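Local coordinates for protein lovastatin nonaketide synthase, polyketide synthase component (Aspergillus terreus, PDB 7CPX) that assembles the nonaketide backbone of lovastatin as an iterative, multidomain polyketide synthase that works as a homodimer together with the partner protein lovC, at residues G572-L577 with G875-G880; Q1178-A1183 with T1226-D1231; S1237-V1242 with Q1252-T1257. The protein carries 2 engineered substitutions. One frame throughout, in Å; residues are numbered along the deposited sequence.

Contact 1: residues G572-L577 with G875-G880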
loop_
_atom_site.group_PDB
_atom_site.type_symbol
_atom_site.label_atom_id
_atom_site.label_comp_id
_atom_site.label_asym_id
_atom_site.label_seq_id
_atom_site.Cartn_x
_atom_site.Cartn_y
_atom_site.Cartn_z
ATOM N N GLY A 572 -49.099 -42.786 -56.728
ATOM C CA GLY A 572 -49.643 -42.532 -55.403
ATOM C C GLY A 572 -49.394 -41.135 -54.877
ATOM O O GLY A 572 -49.046 -40.971 -53.700
ATOM N N MET A 573 -49.561 -40.120 -55.719
ATOM C CA MET A 573 -49.423 -38.746 -55.261
ATOM C C MET A 573 -50.668 -38.313 -54.495
ATOM O O MET A 573 -51.791 -38.717 -54.808
ATOM C CB MET A 573 -49.183 -37.807 -56.444
ATOM C CG MET A 573 -47.901 -38.087 -57.216
ATOM S SD MET A 573 -46.475 -37.137 -56.650
ATOM C CE MET A 573 -46.081 -37.967 -55.112
ATOM N N LEU A 574 -50.457 -37.484 -53.473
ATOM C CA LEU A 574 -51.487 -36.969 -52.575
ATOM C C LEU A 574 -52.138 -38.058 -51.733
ATOM O O LEU A 574 -53.113 -37.771 -51.029
ATOM C CB LEU A 574 -52.602 -36.222 -53.321
ATOM C CG LEU A 574 -52.242 -34.956 -54.099
ATOM C CD1 LEU A 574 -53.516 -34.264 -54.567
ATOM C CD2 LEU A 574 -51.389 -34.010 -53.270
ATOM N N LYS A 575 -51.639 -39.294 -51.773
ATOM C CA LYS A 575 -52.270 -40.363 -51.007
ATOM C C LYS A 575 -52.236 -40.054 -49.516
ATOM O O LYS A 575 -53.226 -40.258 -48.803
ATOM C CB LYS A 575 -51.583 -41.697 -51.302
ATOM C CG LYS A 575 -50.121 -41.756 -50.888
ATOM C CD LYS A 575 -49.482 -43.070 -51.300
ATOM C CE LYS A 575 -48.056 -43.180 -50.786
ATOM N NZ LYS A 575 -47.174 -42.118 -51.341
ATOM N N ASN A 576 -51.100 -39.558 -49.025
ATOM C CA ASN A 576 -50.996 -39.223 -47.609
ATOM C C ASN A 576 -51.719 -37.918 -47.296
ATOM O O ASN A 576 -52.376 -37.802 -46.255
ATOM C CB ASN A 576 -49.527 -39.138 -47.202
ATOM C CG ASN A 576 -48.728 -40.344 -47.651
ATOM O OD1 ASN A 576 -47.764 -40.219 -48.406
ATOM N ND2 ASN A 576 -49.126 -41.523 -47.187
ATOM N N LEU A 577 -51.614 -36.927 -48.186
ATOM C CA LEU A 577 -52.312 -35.663 -47.965
ATOM C C LEU A 577 -53.819 -35.868 -47.916
ATOM O O LEU A 577 -54.501 -35.317 -47.044
ATOM C CB LEU A 577 -51.947 -34.664 -49.063
ATOM C CG LEU A 577 -50.692 -33.818 -48.837
ATOM C CD1 LEU A 577 -50.248 -33.168 -50.136
ATOM C CD2 LEU A 577 -50.945 -32.757 -47.780
ATOM N N GLY A 875 -39.132 -27.694 -54.104
ATOM C CA GLY A 875 -40.105 -28.699 -54.484
ATOM C C GLY A 875 -41.062 -28.984 -53.341
ATOM O O GLY A 875 -40.703 -28.877 -52.171
ATOM N N CYS A 876 -42.297 -29.351 -53.694
ATOM C CA CYS A 876 -43.341 -29.592 -52.709
ATOM C C CYS A 876 -43.951 -30.984 -52.774
ATOM O O CYS A 876 -44.703 -31.349 -51.864
ATOM C CB CYS A 876 -44.465 -28.555 -52.860
ATOM S SG CYS A 876 -45.254 -28.554 -54.479
ATOM N N LEU A 877 -43.661 -31.767 -53.812
ATOM C CA LEU A 877 -44.108 -33.160 -53.890
ATOM C C LEU A 877 -43.003 -33.937 -54.599
ATOM O O LEU A 877 -42.938 -33.955 -55.831
ATOM C CB LEU A 877 -45.444 -33.285 -54.614
ATOM C CG LEU A 877 -46.413 -34.329 -54.052
ATOM C CD1 LEU A 877 -46.855 -33.962 -52.642
ATOM C CD2 LEU A 877 -47.619 -34.482 -54.961
ATOM N N GLU A 878 -42.137 -34.572 -53.813
ATOM C CA GLU A 878 -40.963 -35.239 -54.348
ATOM C C GLU A 878 -41.340 -36.594 -54.944
ATOM O O GLU A 878 -42.500 -37.016 -54.928
ATOM C CB GLU A 878 -39.901 -35.389 -53.260
ATOM C CG GLU A 878 -39.099 -34.123 -52.999
ATOM C CD GLU A 878 -39.934 -33.011 -52.398
ATOM O OE1 GLU A 878 -40.849 -33.317 -51.606
ATOM O OE2 GLU A 878 -39.679 -31.832 -52.721
ATOM N N ARG A 879 -40.337 -37.284 -55.479
ATOM C CA ARG A 879 -40.537 -38.544 -56.191
ATOM C C ARG A 879 -40.596 -39.679 -55.176
ATOM O O ARG A 879 -39.567 -40.130 -54.668
ATOM C CB ARG A 879 -39.417 -38.754 -57.205
ATOM C CG ARG A 879 -39.680 -39.848 -58.228
ATOM C CD ARG A 879 -39.104 -41.188 -57.800
ATOM N NE ARG A 879 -39.039 -42.124 -58.917
ATOM C CZ ARG A 879 -40.031 -42.918 -59.297
ATOM N NH1 ARG A 879 -41.193 -42.929 -58.662
ATOM N NH2 ARG A 879 -39.855 -43.721 -60.342
ATOM N N GLY A 880 -41.808 -40.141 -54.877
ATOM C CA GLY A 880 -41.994 -41.257 -53.973
ATOM C C GLY A 880 -41.898 -40.921 -52.503
ATOM O O GLY A 880 -41.879 -41.841 -51.678
#
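Met573 and Leu877 reach toward each other tip to tip and make the heart of this contact in the malonyl-CoA:ACP transacylase domain. A type II beta turn, Gly572 to Lys575, leads here into the short helix 575-578 and meets the loop that follows strand 872-875, an outer strand of the domain's parallel sheet. The thioether does most of the touching: Met573 SD lies 3.3 Å from Leu877 CD2, and Met573 CE is 3.8 Å from Leu877 CG. With CG anti to its own carbonyl carbon (chi1 -62°) and further bends at chi2 and chi3, the methionine chain curls back instead of running straight, which carries its end nearer the loop than its first bond would suggest. Leu877 points its side chain at the turn and offers its two methyls to different partners. CD2 also meets the leucine at the N-cap position of the helix, 4.2 Å from Leu574 CD2, the two side chains crossing at about a right angle. CD1 turns to the first helical turn instead and lies 4.3 Å from Leu577 CD1. The contact is therefore apolar in its side chains, and Val634 of helix 624-644 packs on Met573, Leu574 and Leu877 together, closing a small hydrophobic cluster. Helix 883-898 adds Leu884 and Asp883 beside Leu577, while Asp883 also accepts a hydrogen bond from the backbone N of Asn576, tying the start of one helix to the start of the other. The turn is braced within itself by Lys575, whose NZ bonds to Gly572 O at 3.2 Å, tilted 22° from the carbonyl plane. Beyond the sulfur, the methionine methyl reaches the loop backbone, with Met573 CE 3.7 Å from Glu878 O.

Contact 2: residues Q1178-A1183 with T1226-D1231; sequences QTVIGA and TINTYD
Thr1226 is set against one side of helix 1170-1184, its two branches meeting successive residues of the helix. Its methyl takes the place between the backbone N and the carbonyl carbon, while OG1 stands opposite the N (chi1 167°), and this divides the work. Thr1226 CG2 packs 3.6 Å from Thr1179 CB and 3.5 Å from the backbone oxygen Thr1179 O. Thr1226 OG1 is turned to the next residue, 3.4 Å from Val1180 CG2, where the two side chains cross at about a right angle. Asn1228, two residues on and directed to the same side of the strand, meets the following turn: Asn1228 CB lies 3.9 Å from Ala1183 CB, so that the aliphatic root of the asparagine makes this contact. Its amide end passes Val1180, with Asn1228 ND2 4.0 Å from Val1180 CG1, and gives a weak hydrogen bond to Ser1237 O on the adjoining strand. Ala1148 of the other neighbouring strand packs on both Ala1183 and Thr1226. The axes of the short segments approach to 7.1 Å at an angle of 67°, and the touching helix residues, Thr1179 to Ala1183, span little more than one turn. Ile1227 and Thr1229 point away from the helix and pack on Trp2019 of the second subunit. A central helix lying across a curved antiparallel sheet is the hallmark of the hotdog fold, here probably the C-terminal one of the dehydratase domain, and helix 1170-1184 also carries Asp1174, the predicted proton donor.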
loop_
_atom_site.group_PDB
_atom_site.type_symbol
_atom_site.label_atom_id
_atom_site.label_comp_id
_atom_site.label_asym_id
_atom_site.label_seq_id
_atom_site.Cartn_x
_atom_site.Cartn_y
_atom_site.Cartn_z
ATOM N N GLN A 1178 4.258 -4.872 31.196
ATOM C CA GLN A 1178 4.019 -4.406 32.557
ATOM C C GLN A 1178 4.985 -5.052 33.536
ATOM O O GLN A 1178 5.270 -4.485 34.596
ATOM C CB GLN A 1178 2.583 -4.713 32.977
ATOM C CG GLN A 1178 1.518 -4.000 32.175
ATOM C CD GLN A 1178 0.156 -4.640 32.339
ATOM O OE1 GLN A 1178 -0.037 -5.497 33.200
ATOM N NE2 GLN A 1178 -0.795 -4.236 31.507
ATOM N N THR A 1179 5.458 -6.255 33.218
ATOM C CA THR A 1179 6.456 -6.895 34.070
ATOM C C THR A 1179 7.716 -6.044 34.172
ATOM O O THR A 1179 8.367 -6.017 35.223
ATOM C CB THR A 1179 6.808 -8.285 33.540
ATOM O OG1 THR A 1179 7.435 -8.169 32.258
ATOM C CG2 THR A 1179 5.563 -9.143 33.420
ATOM N N VAL A 1180 8.074 -5.344 33.093
ATOM C CA VAL A 1180 9.233 -4.457 33.137
ATOM C C VAL A 1180 9.007 -3.349 34.152
ATOM O O VAL A 1180 9.892 -3.025 34.952
ATOM C CB VAL A 1180 9.523 -3.884 31.738
ATOM C CG1 VAL A 1180 10.604 -2.824 31.816
ATOM C CG2 VAL A 1180 9.936 -4.987 30.787
ATOM N N ILE A 1181 7.817 -2.749 34.136
ATOM C CA ILE A 1181 7.497 -1.707 35.107
ATOM C C ILE A 1181 7.531 -2.278 36.517
ATOM O O ILE A 1181 8.045 -1.647 37.448
ATOM C CB ILE A 1181 6.132 -1.082 34.781
ATOM C CG1 ILE A 1181 6.222 -0.288 33.479
ATOM C CG2 ILE A 1181 5.677 -0.191 35.918
ATOM C CD1 ILE A 1181 4.887 -0.011 32.841
ATOM N N GLY A 1182 6.980 -3.477 36.695
ATOM C CA GLY A 1182 7.010 -4.104 38.005
ATOM C C GLY A 1182 8.425 -4.267 38.522
ATOM O O GLY A 1182 8.724 -3.938 39.672
ATOM N N ALA A 1183 9.321 -4.766 37.670
ATOM C CA ALA A 1183 10.731 -4.823 38.040
ATOM C C ALA A 1183 11.260 -3.433 38.358
ATOM O O ALA A 1183 12.114 -3.266 39.235
ATOM C CB ALA A 1183 11.548 -5.457 36.915
ATOM N N THR A 1226 12.049 -10.903 33.755
ATOM C CA THR A 1226 12.248 -9.606 33.125
ATOM C C THR A 1226 13.290 -8.818 33.898
ATOM O O THR A 1226 13.276 -8.799 35.134
ATOM C CB THR A 1226 10.933 -8.823 33.053
ATOM O OG1 THR A 1226 11.203 -7.456 32.719
ATOM C CG2 THR A 1226 10.207 -8.887 34.377
ATOM N N ILE A 1227 14.182 -8.170 33.157
ATOM C CA ILE A 1227 15.212 -7.300 33.702
ATOM C C ILE A 1227 14.839 -5.872 33.347
ATOM O O ILE A 1227 14.582 -5.567 32.178
ATOM C CB ILE A 1227 16.605 -7.638 33.141
ATOM C CG1 ILE A 1227 16.693 -9.098 32.684
ATOM C CG2 ILE A 1227 17.678 -7.320 34.168
ATOM C CD1 ILE A 1227 16.520 -10.115 33.780
ATOM N N ASN A 1228 14.806 -4.998 34.349
ATOM C CA ASN A 1228 14.661 -3.568 34.097
ATOM C C ASN A 1228 16.056 -2.996 33.835
ATOM O O ASN A 1228 16.674 -2.340 34.674
ATOM C CB ASN A 1228 13.959 -2.884 35.260
ATOM C CG ASN A 1228 13.774 -1.394 35.044
ATOM O OD1 ASN A 1228 13.795 -0.618 35.996
ATOM N ND2 ASN A 1228 13.591 -0.987 33.792
ATOM N N THR A 1229 16.547 -3.272 32.624
ATOM C CA THR A 1229 17.945 -3.007 32.298
ATOM C C THR A 1229 18.320 -1.559 32.573
ATOM O O THR A 1229 19.377 -1.283 33.151
ATOM C CB THR A 1229 18.215 -3.355 30.833
ATOM O OG1 THR A 1229 17.320 -2.621 29.990
ATOM C CG2 THR A 1229 18.022 -4.841 30.599
ATOM N N TYR A 1230 17.471 -0.621 32.167
ATOM C CA TYR A 1230 17.694 0.792 32.429
ATOM C C TYR A 1230 16.529 1.327 33.244
ATOM O O TYR A 1230 15.366 1.101 32.893
ATOM C CB TYR A 1230 17.843 1.588 31.135
ATOM C CG TYR A 1230 18.556 2.898 31.337
ATOM C CD1 TYR A 1230 17.862 4.032 31.722
ATOM C CD2 TYR A 1230 19.927 2.998 31.159
ATOM C CE1 TYR A 1230 18.509 5.227 31.917
ATOM C CE2 TYR A 1230 20.585 4.192 31.352
ATOM C CZ TYR A 1230 19.873 5.305 31.732
ATOM O OH TYR A 1230 20.523 6.503 31.924
ATOM N N ASP A 1231 16.846 2.034 34.329
ATOM C CA ASP A 1231 15.822 2.479 35.263
ATOM C C ASP A 1231 16.063 3.888 35.785
ATOM O O ASP A 1231 15.400 4.294 36.747
ATOM C CB ASP A 1231 15.749 1.514 36.441
ATOM C CG ASP A 1231 16.962 1.605 37.343
ATOM O OD1 ASP A 1231 18.064 1.888 36.828
ATOM O OD2 ASP A 1231 16.814 1.394 38.565
#

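Contact 3: residues S1237-V1242 with Q1252-T1257; sequences SGDIVV and QVENIT
Gly1238 and Ile1256 form a hydrogen-bonded antiparallel pair in the hairpin of strands 1236-1243 and 1249-1260, with Gly1238 N to Ile1256 O at 2.9 Å, while Asn1255, at positive phi (53°), shares Gly1238 with Ile1256 in a G1 beta bulge. The corner at Glu1254 splits the strand, and Asp1239 reaches across it: CG stands anti to the carbonyl carbon, bringing OD1 to Asn1255 N (2.5 Å), which meets the carboxylate from above its plane, 51° out of it. Ile1240 and Val1253 lie side by side and point the same way, CB to CB 3.7 Å. Phe1177 of helix 1170-1184 packs on Ile1240 and Ile1256, and Val1201 of strand 1196-1206 on Val1253 and Ile1256. Next along, Val1241 CG2 rests 4.0 Å from Gln1252 CB, while Gln1252 OE1 bonds to Arg1203. Asp1239 and Glu1254 run alongside each other, Asp1239 OD2 being 5.3 Å from Glu1254 OE2. Such a pair would probably repel; a salt bridge to Arg1203 of the same chain offsets Glu1254, which also accepts a hydrogen bond from Asp2018 N of the second subunit, but the Asp2018 carboxylate close to Asp1239 probably adds negative charge, perhaps raising the acids' pKa.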
loop_
_atom_site.group_PDB
_atom_site.type_symbol
_atom_site.label_atom_id
_atom_site.label_comp_id
_atom_site.label_asym_id
_atom_site.label_seq_id
_atom_site.Cartn_x
_atom_site.Cartn_y
_atom_site.Cartn_z
ATOM N N SER A 1237 14.227 0.831 30.209
ATOM C CA SER A 1237 14.639 -0.181 29.247
ATOM C C SER A 1237 14.555 -1.542 29.915
ATOM O O SER A 1237 15.122 -1.741 30.994
ATOM C CB SER A 1237 16.057 0.075 28.734
ATOM O OG SER A 1237 16.369 -0.785 27.654
ATOM N N GLY A 1238 13.849 -2.471 29.278
ATOM C CA GLY A 1238 13.669 -3.789 29.851
ATOM C C GLY A 1238 13.828 -4.929 28.868
ATOM O O GLY A 1238 13.521 -4.786 27.683
ATOM N N ASP A 1239 14.315 -6.066 29.350
ATOM C CA ASP A 1239 14.407 -7.288 28.564
ATOM C C ASP A 1239 13.503 -8.336 29.190
ATOM O O ASP A 1239 13.636 -8.642 30.378
ATOM C CB ASP A 1239 15.849 -7.799 28.504
ATOM C CG ASP A 1239 16.809 -6.772 27.943
ATOM O OD1 ASP A 1239 16.370 -5.638 27.658
ATOM O OD2 ASP A 1239 18.005 -7.096 27.787
ATOM N N ILE A 1240 12.600 -8.895 28.392
ATOM C CA ILE A 1240 11.592 -9.828 28.877
ATOM C C ILE A 1240 11.867 -11.201 28.287
ATOM O O ILE A 1240 12.378 -11.316 27.167
ATOM C CB ILE A 1240 10.167 -9.363 28.517
ATOM C CG1 ILE A 1240 9.926 -7.935 29.011
ATOM C CG2 ILE A 1240 9.149 -10.299 29.128
ATOM C CD1 ILE A 1240 8.711 -7.284 28.400
ATOM N N VAL A 1241 11.539 -12.241 29.049
ATOM C CA VAL A 1241 11.636 -13.618 28.587
ATOM C C VAL A 1241 10.437 -14.379 29.134
ATOM O O VAL A 1241 10.378 -14.688 30.329
ATOM C CB VAL A 1241 12.957 -14.272 29.030
ATOM C CG1 VAL A 1241 13.096 -15.657 28.419
ATOM C CG2 VAL A 1241 14.142 -13.402 28.650
ATOM N N VAL A 1242 9.472 -14.673 28.269
ATOM C CA VAL A 1242 8.281 -15.426 28.637
ATOM C C VAL A 1242 8.478 -16.862 28.179
ATOM O O VAL A 1242 8.883 -17.106 27.038
ATOM C CB VAL A 1242 7.020 -14.810 28.010
ATOM C CG1 VAL A 1242 5.770 -15.515 28.503
ATOM C CG2 VAL A 1242 6.952 -13.332 28.327
ATOM N N GLN A 1252 10.710 -13.549 23.884
ATOM C CA GLN A 1252 11.520 -12.696 24.733
ATOM C C GLN A 1252 11.542 -11.291 24.155
ATOM O O GLN A 1252 11.193 -11.067 22.992
ATOM C CB GLN A 1252 12.957 -13.223 24.866
ATOM C CG GLN A 1252 13.735 -13.258 23.557
ATOM C CD GLN A 1252 15.232 -13.374 23.767
ATOM O OE1 GLN A 1252 16.017 -12.819 23.000
ATOM N NE2 GLN A 1252 15.634 -14.097 24.805
ATOM N N VAL A 1253 11.961 -10.344 24.985
ATOM C CA VAL A 1253 12.105 -8.952 24.588
ATOM C C VAL A 1253 13.465 -8.460 25.054
ATOM O O VAL A 1253 13.968 -8.890 26.098
ATOM C CB VAL A 1253 10.978 -8.072 25.165
ATOM C CG1 VAL A 1253 11.084 -6.668 24.624
ATOM C CG2 VAL A 1253 9.623 -8.663 24.832
ATOM N N GLU A 1254 14.061 -7.566 24.273
ATOM C CA GLU A 1254 15.372 -7.003 24.557
ATOM C C GLU A 1254 15.295 -5.499 24.371
ATOM O O GLU A 1254 14.986 -5.019 23.272
ATOM C CB GLU A 1254 16.446 -7.599 23.644
ATOM C CG GLU A 1254 17.819 -6.968 23.817
ATOM C CD GLU A 1254 18.845 -7.515 22.849
ATOM O OE1 GLU A 1254 18.492 -8.396 22.037
ATOM O OE2 GLU A 1254 20.007 -7.061 22.900
ATOM N N ASN A 1255 15.573 -4.769 25.450
ATOM C CA ASN A 1255 15.645 -3.312 25.445
ATOM C C ASN A 1255 14.382 -2.699 24.847
ATOM O O ASN A 1255 14.429 -1.831 23.973
ATOM C CB ASN A 1255 16.897 -2.835 24.712
ATOM C CG ASN A 1255 17.054 -1.328 24.746
ATOM O OD1 ASN A 1255 16.506 -0.656 25.618
ATOM N ND2 ASN A 1255 17.800 -0.789 23.791
ATOM N N ILE A 1256 13.232 -3.171 25.326
ATOM C CA ILE A 1256 11.997 -2.429 25.126
ATOM C C ILE A 1256 12.073 -1.150 25.944
ATOM O O ILE A 1256 12.312 -1.183 27.158
ATOM C CB ILE A 1256 10.772 -3.274 25.506
ATOM C CG1 ILE A 1256 9.509 -2.411 25.472
ATOM C CG2 ILE A 1256 10.945 -3.898 26.879
ATOM C CD1 ILE A 1256 8.221 -3.202 25.474
ATOM N N THR A 1257 11.887 -0.020 25.276
ATOM C CA THR A 1257 12.074 1.299 25.855
ATOM C C THR A 1257 10.707 1.943 26.003
ATOM O O THR A 1257 10.082 2.323 25.002
ATOM C CB THR A 1257 12.992 2.153 24.984
ATOM O OG1 THR A 1257 14.338 1.672 25.084
ATOM C CG2 THR A 1257 12.932 3.604 25.419
#

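Overall arrangement
Contact 1 comes first along the chain, in the transacylase domain, and closes before the other two open; its centre lies about 110 Å from that of contact 2 and about 104 Å from that of contact 3. Contacts 2 and 3 follow in series within the dehydratase domain, their centres about 8 Å apart. Strand 1222-1230 of contact 2 pairs with its neighbour 1236-1243 of contact 3, and Val1180 on the helix packs against Ile1240, so helix, sheet and hairpin form one continuous core. Both also touch the second subunit. The spread reflects a multidomain synthase: separate folded modules on one chain, with the dehydratase part lying at a subunit interface.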